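Local atomic coordinates of glycosylation Associate Protein 1 (Streptococcus agalactiae serotype V, PDB entry 6OYC), a protein that probably takes part in the accessory Sec system, acting in a complex with two partner proteins in the glycosylation and secretion of a surface adhesin. Residues 199-204 with 212-217; 72-77 with 217-222. All blocks are in the same frame, centred on the assembly; numbering follows the deposited sequence.

Both contacts use helix 208-223 and lie on the same side of the chain's centre, their centres about 12 Å apart. Contact 1 joins the middle of this helix to the loop that leads into strand 204-205, shortly before the helix, with few residues between its segments. Contact 2 meets the next turn, L217 being common to both, and reaches back to strand 73-75, an outermost strand of the seven-stranded parallel sheet; the ten-stranded antiparallel sheet is inserted between its two segments in the chain. K215 joins the two contacts, packing its CB on V76 CG1 at 3.7 Å. One helix thereby ties the return from the antiparallel sheet to the edge of the parallel one.

Contact 1: residues 199-204 with 212-217; sequences HFLKLS and IREKYL
The flat carboxylate of E214 lies with one face under the L201 side chain and its OE2 toward the L201 backbone. Over that face, L201 CB is 3.3 Å from E214 OE1, and L201 CG sits above E214 CD at 3.8 Å. OE2 takes the backbone N-H of L201 at an N to OE2 distance of 3.1 Å, a fairly straight bond with 160° at the hydrogen; the donor arrives on the syn side, tilted 25° out of the carboxylate plane toward the same face. F200 CA lies 3.7 Å from E214 OE2. A water donates to OE2, at 2.6 Å from its oxygen, and also to the carbonyl O of H199, at 2.7 Å, so the carboxylate holds the loop at two backbone points, one direct and one bridged. E214 reaches this far because CG stands anti to the backbone N (chi1 170°) and the chain stays extended beyond it. The Y205 hydroxyl bonds to OE1 and also accepts the K202 N-H, so it probably helps to position the carboxylate against the loop. The hydrogen bonds to both oxygens probably stabilise the charged form. K202 directs its amino group to E210, one helical turn before E214, adding a salt bridge between loop and helix. The whole is a surface contact in which a glutamate side chain and a bridging water hold the loop between strands 190-192 and 204-205, at the end of the antiparallel sheet, against helix 208-223.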
ATOM      1  N   HIS A 199     -11.247  -9.855  31.416  1.00 40.93           N
ATOM      2  CA  HIS A 199     -10.051  -9.448  30.691  1.00 38.99           C
ATOM      3  C   HIS A 199      -9.988  -7.947  30.413  1.00 37.60           C
ATOM      4  O   HIS A 199      -9.044  -7.498  29.759  1.00 37.26           O
ATOM      5  CB  HIS A 199      -9.942 -10.223  29.377  1.00 40.20           C
ATOM      6  CG  HIS A 199     -10.084 -11.702  29.539  1.00 44.80           C
ATOM      7  ND1 HIS A 199      -9.153 -12.468  30.205  1.00 45.92           N
ATOM      8  CD2 HIS A 199     -11.044 -12.561  29.117  1.00 49.16           C
ATOM      9  CE1 HIS A 199      -9.538 -13.733  30.199  1.00 48.79           C
ATOM     10  NE2 HIS A 199     -10.683 -13.819  29.545  1.00 52.55           N
ATOM     11  N   PHE A 200     -10.944  -7.162  30.899  1.00 36.90           N
ATOM     12  CA  PHE A 200     -11.033  -5.754  30.542  1.00 35.13           C
ATOM     13  C   PHE A 200     -11.251  -4.882  31.770  1.00 37.86           C
ATOM     14  O   PHE A 200     -11.876  -5.300  32.752  1.00 34.79           O
ATOM     15  CB  PHE A 200     -12.173  -5.506  29.553  1.00 33.25           C
ATOM     16  CG  PHE A 200     -12.040  -6.291  28.274  1.00 39.61           C
ATOM     17  CD1 PHE A 200     -12.428  -7.629  28.216  1.00 35.80           C
ATOM     18  CD2 PHE A 200     -11.541  -5.693  27.122  1.00 38.20           C
ATOM     19  CE1 PHE A 200     -12.309  -8.360  27.027  1.00 40.84           C
ATOM     20  CE2 PHE A 200     -11.428  -6.418  25.928  1.00 38.80           C
ATOM     21  CZ  PHE A 200     -11.815  -7.748  25.880  1.00 36.54           C
ATOM     22  N   LEU A 201     -10.751  -3.645  31.688  1.00 37.19           N
ATOM     23  CA  LEU A 201     -10.947  -2.672  32.758  1.00 38.38           C
ATOM     24  C   LEU A 201     -12.360  -2.099  32.776  1.00 40.27           C
ATOM     25  O   LEU A 201     -12.786  -1.560  33.810  1.00 37.70           O
ATOM     26  CB  LEU A 201      -9.930  -1.526  32.628  1.00 34.13           C
ATOM     27  CG  LEU A 201      -8.485  -1.866  32.990  1.00 40.10           C
ATOM     28  CD1 LEU A 201      -7.581  -0.658  32.753  1.00 36.30           C
ATOM     29  CD2 LEU A 201      -8.367  -2.377  34.457  1.00 35.87           C
ATOM     30  N   LYS A 202     -13.093  -2.187  31.666  1.00 34.61           N
ATOM     31  CA  LYS A 202     -14.445  -1.647  31.597  1.00 34.55           C
ATOM     32  C   LYS A 202     -15.344  -2.606  30.833  1.00 33.41           C
ATOM     33  O   LYS A 202     -14.882  -3.398  30.010  1.00 36.26           O
ATOM     34  CB  LYS A 202     -14.486  -0.268  30.922  1.00 34.94           C
ATOM     35  CG  LYS A 202     -13.843   0.838  31.719  1.00 36.66           C
ATOM     36  CD  LYS A 202     -13.234   1.893  30.829  1.00 39.45           C
ATOM     37  CE  LYS A 202     -14.234   2.934  30.430  1.00 41.72           C
ATOM     38  NZ  LYS A 202     -13.641   4.282  30.651  1.00 46.58           N
ATOM     39  N   LEU A 203     -16.641  -2.521  31.122  1.00 34.35           N
ATOM     40  CA  LEU A 203     -17.671  -3.222  30.363  1.00 35.33           C
ATOM     41  C   LEU A 203     -18.155  -2.411  29.175  1.00 36.90           C
ATOM     42  O   LEU A 203     -18.678  -2.979  28.211  1.00 39.14           O
ATOM     43  CB  LEU A 203     -18.869  -3.547  31.277  1.00 36.24           C
ATOM     44  CG  LEU A 203     -19.776  -4.706  30.866  1.00 41.15           C
ATOM     45  CD1 LEU A 203     -19.005  -6.027  30.860  1.00 39.26           C
ATOM     46  CD2 LEU A 203     -20.992  -4.789  31.777  1.00 39.82           C
ATOM     47  N   SER A 204     -17.959  -1.102  29.215  1.00 35.28           N
ATOM     48  CA  SER A 204     -18.512  -0.205  28.220  1.00 35.85           C
ATOM     49  C   SER A 204     -17.493   0.901  27.986  1.00 38.06           C
ATOM     50  O   SER A 204     -17.109   1.591  28.932  1.00 39.46           O
ATOM     51  CB  SER A 204     -19.850   0.351  28.714  1.00 36.83           C
ATOM     52  OG  SER A 204     -20.059   1.678  28.258  1.00 48.39           O
ATOM     53  N   ILE A 212      -8.456   0.351  22.605  1.00 31.81           N
ATOM     54  CA  ILE A 212      -7.166   0.093  21.972  1.00 29.90           C
ATOM     55  C   ILE A 212      -6.028   0.685  22.804  1.00 30.24           C
ATOM     56  O   ILE A 212      -4.953   0.078  22.926  1.00 29.19           O
ATOM     57  CB  ILE A 212      -7.170   0.619  20.523  1.00 29.77           C
ATOM     58  CG1 ILE A 212      -8.141  -0.218  19.690  1.00 28.72           C
ATOM     59  CG2 ILE A 212      -5.784   0.526  19.919  1.00 27.11           C
ATOM     60  CD1 ILE A 212      -8.596   0.424  18.439  1.00 28.55           C
ATOM     61  N   ARG A 213      -6.240   1.873  23.390  1.00 29.36           N
ATOM     62  CA  ARG A 213      -5.218   2.426  24.279  1.00 35.19           C
ATOM     63  C   ARG A 213      -4.934   1.459  25.414  1.00 31.26           C
ATOM     64  O   ARG A 213      -3.769   1.220  25.763  1.00 29.36           O
ATOM     65  CB  ARG A 213      -5.639   3.799  24.843  1.00 34.30           C
ATOM     66  CG  ARG A 213      -5.909   4.870  23.778  1.00 40.09           C
ATOM     67  CD  ARG A 213      -5.915   6.328  24.305  1.00 43.04           C
ATOM     68  NE  ARG A 213      -6.952   6.637  25.297  1.00 48.97           N
ATOM     69  CZ  ARG A 213      -8.224   6.941  25.013  1.00 46.47           C
ATOM     70  NH1 ARG A 213      -8.641   6.957  23.756  1.00 46.25           N
ATOM     71  NH2 ARG A 213      -9.091   7.221  25.994  1.00 48.15           N
ATOM     72  N   GLU A 214      -5.990   0.863  25.969  1.00 29.65           N
ATOM     73  CA  GLU A 214      -5.829  -0.045  27.107  1.00 33.57           C
ATOM     74  C   GLU A 214      -5.017  -1.269  26.709  1.00 32.08           C
ATOM     75  O   GLU A 214      -4.058  -1.646  27.394  1.00 31.98           O
ATOM     76  CB  GLU A 214      -7.200  -0.460  27.654  1.00 31.52           C
ATOM     77  CG  GLU A 214      -7.117  -1.577  28.681  1.00 33.40           C
ATOM     78  CD  GLU A 214      -8.470  -2.017  29.215  1.00 33.56           C
ATOM     79  OE1 GLU A 214      -9.392  -1.180  29.359  1.00 29.95           O
ATOM     80  OE2 GLU A 214      -8.609  -3.224  29.490  1.00 34.84           O
ATOM     81  N   LYS A 215      -5.369  -1.887  25.576  1.00 33.46           N
ATOM     82  CA  LYS A 215      -4.593  -3.026  25.098  1.00 34.01           C
ATOM     83  C   LYS A 215      -3.149  -2.629  24.802  1.00 31.86           C
ATOM     84  O   LYS A 215      -2.220  -3.366  25.144  1.00 33.26           O
ATOM     85  CB  LYS A 215      -5.255  -3.639  23.865  1.00 34.90           C
ATOM     86  CG  LYS A 215      -6.626  -4.213  24.139  1.00 33.25           C
ATOM     87  CD  LYS A 215      -6.571  -5.215  25.289  1.00 36.09           C
ATOM     88  CE  LYS A 215      -5.841  -6.485  24.897  1.00 38.74           C
ATOM     89  NZ  LYS A 215      -5.479  -7.331  26.088  1.00 45.50           N
ATOM     90  N   TYR A 216      -2.929  -1.456  24.198  1.00 32.76           N
ATOM     91  CA  TYR A 216      -1.550  -1.063  23.902  1.00 33.86           C
ATOM     92  C   TYR A 216      -0.738  -0.865  25.182  1.00 37.13           C
ATOM     93  O   TYR A 216       0.411  -1.321  25.285  1.00 34.96           O
ATOM     94  CB  TYR A 216      -1.491   0.209  23.063  1.00 30.69           C
ATOM     95  CG  TYR A 216      -0.059   0.652  22.916  1.00 33.01           C
ATOM     96  CD1 TYR A 216       0.836  -0.100  22.166  1.00 34.57           C
ATOM     97  CD2 TYR A 216       0.421   1.782  23.568  1.00 32.64           C
ATOM     98  CE1 TYR A 216       2.160   0.272  22.030  1.00 34.36           C
ATOM     99  CE2 TYR A 216       1.749   2.171  23.441  1.00 33.67           C
ATOM    100  CZ  TYR A 216       2.618   1.404  22.673  1.00 38.61           C
ATOM    101  OH  TYR A 216       3.948   1.757  22.530  1.00 39.19           O
ATOM    102  N   LEU A 217      -1.301  -0.158  26.165  1.00 34.08           N
ATOM    103  CA  LEU A 217      -0.520   0.080  27.370  1.00 36.86           C
ATOM    104  C   LEU A 217      -0.201  -1.232  28.079  1.00 37.50           C
ATOM    105  O   LEU A 217       0.899  -1.392  28.618  1.00 36.14           O
ATOM    106  CB  LEU A 217      -1.245   1.065  28.284  1.00 37.85           C
ATOM    107  CG  LEU A 217      -1.444   2.416  27.585  1.00 43.29           C
ATOM    108  CD1 LEU A 217      -2.199   3.393  28.471  1.00 51.93           C
ATOM    109  CD2 LEU A 217      -0.128   3.027  27.092  1.00 45.63           C
TER
HETATM  110  O   HOH W   1      -7.578  -5.534  28.708  1.00 37.81           O

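Contact 2: residues 72-77 with 217-222; sequences GYYSVF and LTYLHK
Y219 meets Y74 across this contact, and the helix from L217 onward serves chiefly to present it. L217 accepts the backbone N-H of H221 through its O, and T218 does the same for K222, continuing the regular helix on either side of Y219. The T218 hydroxyl turns back to the carbonyl O of E214. Y219 follows, its CG anti to the backbone N (chi1 177°), which sends the ring out from the helix to the strand. Its CD1 lies over one face of the Y74 ring, offset toward the rim, 3.6 Å from Y74 CD2, and its CE1 reaches Y74 CB at 3.8 Å. The ring planes are inclined by 32° with centroids 4.9 Å apart, an oblique pair in which the two side chains run antiparallel alongside each other. Neither hydroxyl bonds across the contact: that of Y219 meets H3 and R49, that of Y74 meets D79 on the helix that follows its strand. The chemistry thus implies van der Waals contact between ring carbons, while the bonded hydroxyls probably limit how far either ring can shift.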
ATOM      1  N   GLY A  72       6.776 -11.915  12.693  1.00 36.59           N
ATOM      2  CA  GLY A  72       6.328 -11.824  14.074  1.00 36.38           C
ATOM      3  C   GLY A  72       5.459 -10.597  14.304  1.00 41.23           C
ATOM      4  O   GLY A  72       5.821  -9.478  13.910  1.00 36.15           O
ATOM      5  N   TYR A  73       4.295 -10.784  14.923  1.00 35.99           N
ATOM      6  CA  TYR A  73       3.400  -9.657  15.102  1.00 32.14           C
ATOM      7  C   TYR A  73       2.520  -9.899  16.305  1.00 34.94           C
ATOM      8  O   TYR A  73       2.264 -11.042  16.706  1.00 34.62           O
ATOM      9  CB  TYR A  73       2.521  -9.410  13.869  1.00 32.19           C
ATOM     10  CG  TYR A  73       1.510 -10.506  13.608  1.00 30.07           C
ATOM     11  CD1 TYR A  73       1.858 -11.642  12.867  1.00 28.64           C
ATOM     12  CD2 TYR A  73       0.214 -10.423  14.105  1.00 29.11           C
ATOM     13  CE1 TYR A  73       0.935 -12.656  12.620  1.00 25.78           C
ATOM     14  CE2 TYR A  73      -0.719 -11.431  13.853  1.00 28.67           C
ATOM     15  CZ  TYR A  73      -0.350 -12.541  13.107  1.00 27.05           C
ATOM     16  OH  TYR A  73      -1.268 -13.543  12.868  1.00 29.21           O
ATOM     17  N   TYR A  74       2.050  -8.786  16.862  1.00 34.61           N
ATOM     18  CA  TYR A  74       1.013  -8.755  17.877  1.00 33.97           C
ATOM     19  C   TYR A  74      -0.131  -7.900  17.339  1.00 32.68           C
ATOM     20  O   TYR A  74       0.096  -6.784  16.855  1.00 33.06           O
ATOM     21  CB  TYR A  74       1.542  -8.192  19.211  1.00 34.69           C
ATOM     22  CG  TYR A  74       0.437  -7.848  20.180  1.00 34.49           C
ATOM     23  CD1 TYR A  74      -0.117  -8.821  21.010  1.00 32.08           C
ATOM     24  CD2 TYR A  74      -0.077  -6.552  20.242  1.00 32.42           C
ATOM     25  CE1 TYR A  74      -1.146  -8.497  21.899  1.00 32.39           C
ATOM     26  CE2 TYR A  74      -1.090  -6.229  21.109  1.00 32.47           C
ATOM     27  CZ  TYR A  74      -1.622  -7.204  21.935  1.00 32.46           C
ATOM     28  OH  TYR A  74      -2.646  -6.864  22.787  1.00 34.73           O
ATOM     29  N   SER A  75      -1.345  -8.423  17.412  1.00 30.93           N
ATOM     30  CA  SER A  75      -2.529  -7.729  16.924  1.00 32.14           C
ATOM     31  C   SER A  75      -3.465  -7.487  18.096  1.00 31.67           C
ATOM     32  O   SER A  75      -3.961  -8.437  18.707  1.00 31.64           O
ATOM     33  CB  SER A  75      -3.238  -8.525  15.826  1.00 28.08           C
ATOM     34  OG  SER A  75      -4.580  -8.093  15.704  1.00 30.50           O
ATOM     35  N   VAL A  76      -3.697  -6.215  18.406  1.00 30.95           N
ATOM     36  CA  VAL A  76      -4.625  -5.854  19.471  1.00 30.06           C
ATOM     37  C   VAL A  76      -5.955  -6.594  19.298  1.00 31.13           C
ATOM     38  O   VAL A  76      -6.497  -7.178  20.245  1.00 32.55           O
ATOM     39  CB  VAL A  76      -4.817  -4.327  19.502  1.00 27.00           C
ATOM     40  CG1 VAL A  76      -6.051  -3.958  20.263  1.00 31.20           C
ATOM     41  CG2 VAL A  76      -3.598  -3.631  20.065  1.00 26.46           C
ATOM     42  N   PHE A  77      -6.494  -6.593  18.082  1.00 28.68           N
ATOM     43  CA  PHE A  77      -7.820  -7.181  17.883  1.00 31.27           C
ATOM     44  C   PHE A  77      -7.786  -8.699  17.971  1.00 28.65           C
ATOM     45  O   PHE A  77      -8.743  -9.301  18.459  1.00 30.98           O
ATOM     46  CB  PHE A  77      -8.420  -6.728  16.549  1.00 30.31           C
ATOM     47  CG  PHE A  77      -9.120  -5.399  16.645  1.00 29.14           C
ATOM     48  CD1 PHE A  77      -8.378  -4.220  16.720  1.00 26.13           C
ATOM     49  CD2 PHE A  77     -10.508  -5.331  16.710  1.00 26.26           C
ATOM     50  CE1 PHE A  77      -9.001  -2.995  16.811  1.00 23.95           C
ATOM     51  CE2 PHE A  77     -11.142  -4.106  16.805  1.00 27.70           C
ATOM     52  CZ  PHE A  77     -10.387  -2.933  16.867  1.00 28.40           C
ATOM     53  N   LEU A 217      -1.301  -0.158  26.165  1.00 34.08           N
ATOM     54  CA  LEU A 217      -0.520   0.080  27.370  1.00 36.86           C
ATOM     55  C   LEU A 217      -0.201  -1.232  28.079  1.00 37.50           C
ATOM     56  O   LEU A 217       0.899  -1.392  28.618  1.00 36.14           O
ATOM     57  CB  LEU A 217      -1.245   1.065  28.284  1.00 37.85           C
ATOM     58  CG  LEU A 217      -1.444   2.416  27.585  1.00 43.29           C
ATOM     59  CD1 LEU A 217      -2.199   3.393  28.471  1.00 51.93           C
ATOM     60  CD2 LEU A 217      -0.128   3.027  27.092  1.00 45.63           C
ATOM     61  N   THR A 218      -1.108  -2.206  28.025  1.00 36.86           N
ATOM     62  CA  THR A 218      -0.769  -3.528  28.536  1.00 36.15           C
ATOM     63  C   THR A 218       0.393  -4.140  27.762  1.00 38.64           C
ATOM     64  O   THR A 218       1.311  -4.712  28.367  1.00 41.30           O
ATOM     65  CB  THR A 218      -1.984  -4.450  28.480  1.00 37.44           C
ATOM     66  OG1 THR A 218      -3.004  -3.963  29.362  1.00 34.51           O
ATOM     67  CG2 THR A 218      -1.589  -5.861  28.884  1.00 32.73           C
ATOM     68  N   TYR A 219       0.379  -4.036  26.424  1.00 34.61           N
ATOM     69  CA  TYR A 219       1.492  -4.566  25.637  1.00 34.12           C
ATOM     70  C   TYR A 219       2.792  -3.891  26.049  1.00 35.66           C
ATOM     71  O   TYR A 219       3.829  -4.544  26.215  1.00 36.03           O
ATOM     72  CB  TYR A 219       1.248  -4.363  24.132  1.00 33.31           C
ATOM     73  CG  TYR A 219       2.420  -4.840  23.270  1.00 35.09           C
ATOM     74  CD1 TYR A 219       2.482  -6.156  22.813  1.00 36.02           C
ATOM     75  CD2 TYR A 219       3.471  -3.986  22.934  1.00 31.63           C
ATOM     76  CE1 TYR A 219       3.557  -6.608  22.041  1.00 35.67           C
ATOM     77  CE2 TYR A 219       4.561  -4.436  22.164  1.00 30.48           C
ATOM     78  CZ  TYR A 219       4.588  -5.743  21.723  1.00 35.67           C
ATOM     79  OH  TYR A 219       5.642  -6.203  20.960  1.00 36.16           O
ATOM     80  N   LEU A 220       2.748  -2.569  26.179  1.00 34.28           N
ATOM     81  CA  LEU A 220       3.914  -1.792  26.564  1.00 38.49           C
ATOM     82  C   LEU A 220       4.463  -2.280  27.889  1.00 42.70           C
ATOM     83  O   LEU A 220       5.664  -2.551  28.018  1.00 37.97           O
ATOM     84  CB  LEU A 220       3.532  -0.322  26.658  1.00 34.56           C
ATOM     85  CG  LEU A 220       4.620   0.649  27.067  1.00 39.87           C
ATOM     86  CD1 LEU A 220       5.761   0.610  26.067  1.00 38.10           C
ATOM     87  CD2 LEU A 220       4.017   2.034  27.144  1.00 38.23           C
ATOM     88  N   HIS A 221       3.571  -2.435  28.874  1.00 42.49           N
ATOM     89  CA  HIS A 221       3.958  -2.916  30.193  1.00 42.24           C
ATOM     90  C   HIS A 221       4.575  -4.309  30.127  1.00 44.10           C
ATOM     91  O   HIS A 221       5.647  -4.551  30.692  1.00 48.05           O
ATOM     92  CB  HIS A 221       2.744  -2.909  31.122  1.00 43.10           C
ATOM     93  CG  HIS A 221       3.058  -3.348  32.520  1.00 55.94           C
ATOM     94  ND1 HIS A 221       3.966  -2.685  33.322  1.00 56.73           N
ATOM     95  CD2 HIS A 221       2.593  -4.386  33.255  1.00 51.60           C
ATOM     96  CE1 HIS A 221       4.038  -3.293  34.492  1.00 56.44           C
ATOM     97  NE2 HIS A 221       3.215  -4.327  34.479  1.00 57.23           N
ATOM     98  N   LYS A 222       3.927  -5.242  29.428  1.00 42.81           N
ATOM     99  CA  LYS A 222       4.377  -6.631  29.505  1.00 43.15           C
ATOM    100  C   LYS A 222       5.489  -6.967  28.525  1.00 44.05           C
ATOM    101  O   LYS A 222       6.298  -7.851  28.810  1.00 47.40           O
ATOM    102  CB  LYS A 222       3.215  -7.593  29.253  1.00 48.62           C
ATOM    103  CG  LYS A 222       2.092  -7.544  30.264  1.00 51.19           C
ATOM    104  CD  LYS A 222       1.113  -8.691  30.002  1.00 60.82           C
ATOM    105  CE  LYS A 222       1.568  -9.993  30.654  1.00 70.11           C
ATOM    106  NZ  LYS A 222       0.623 -11.122  30.386  1.00 75.02           N
TER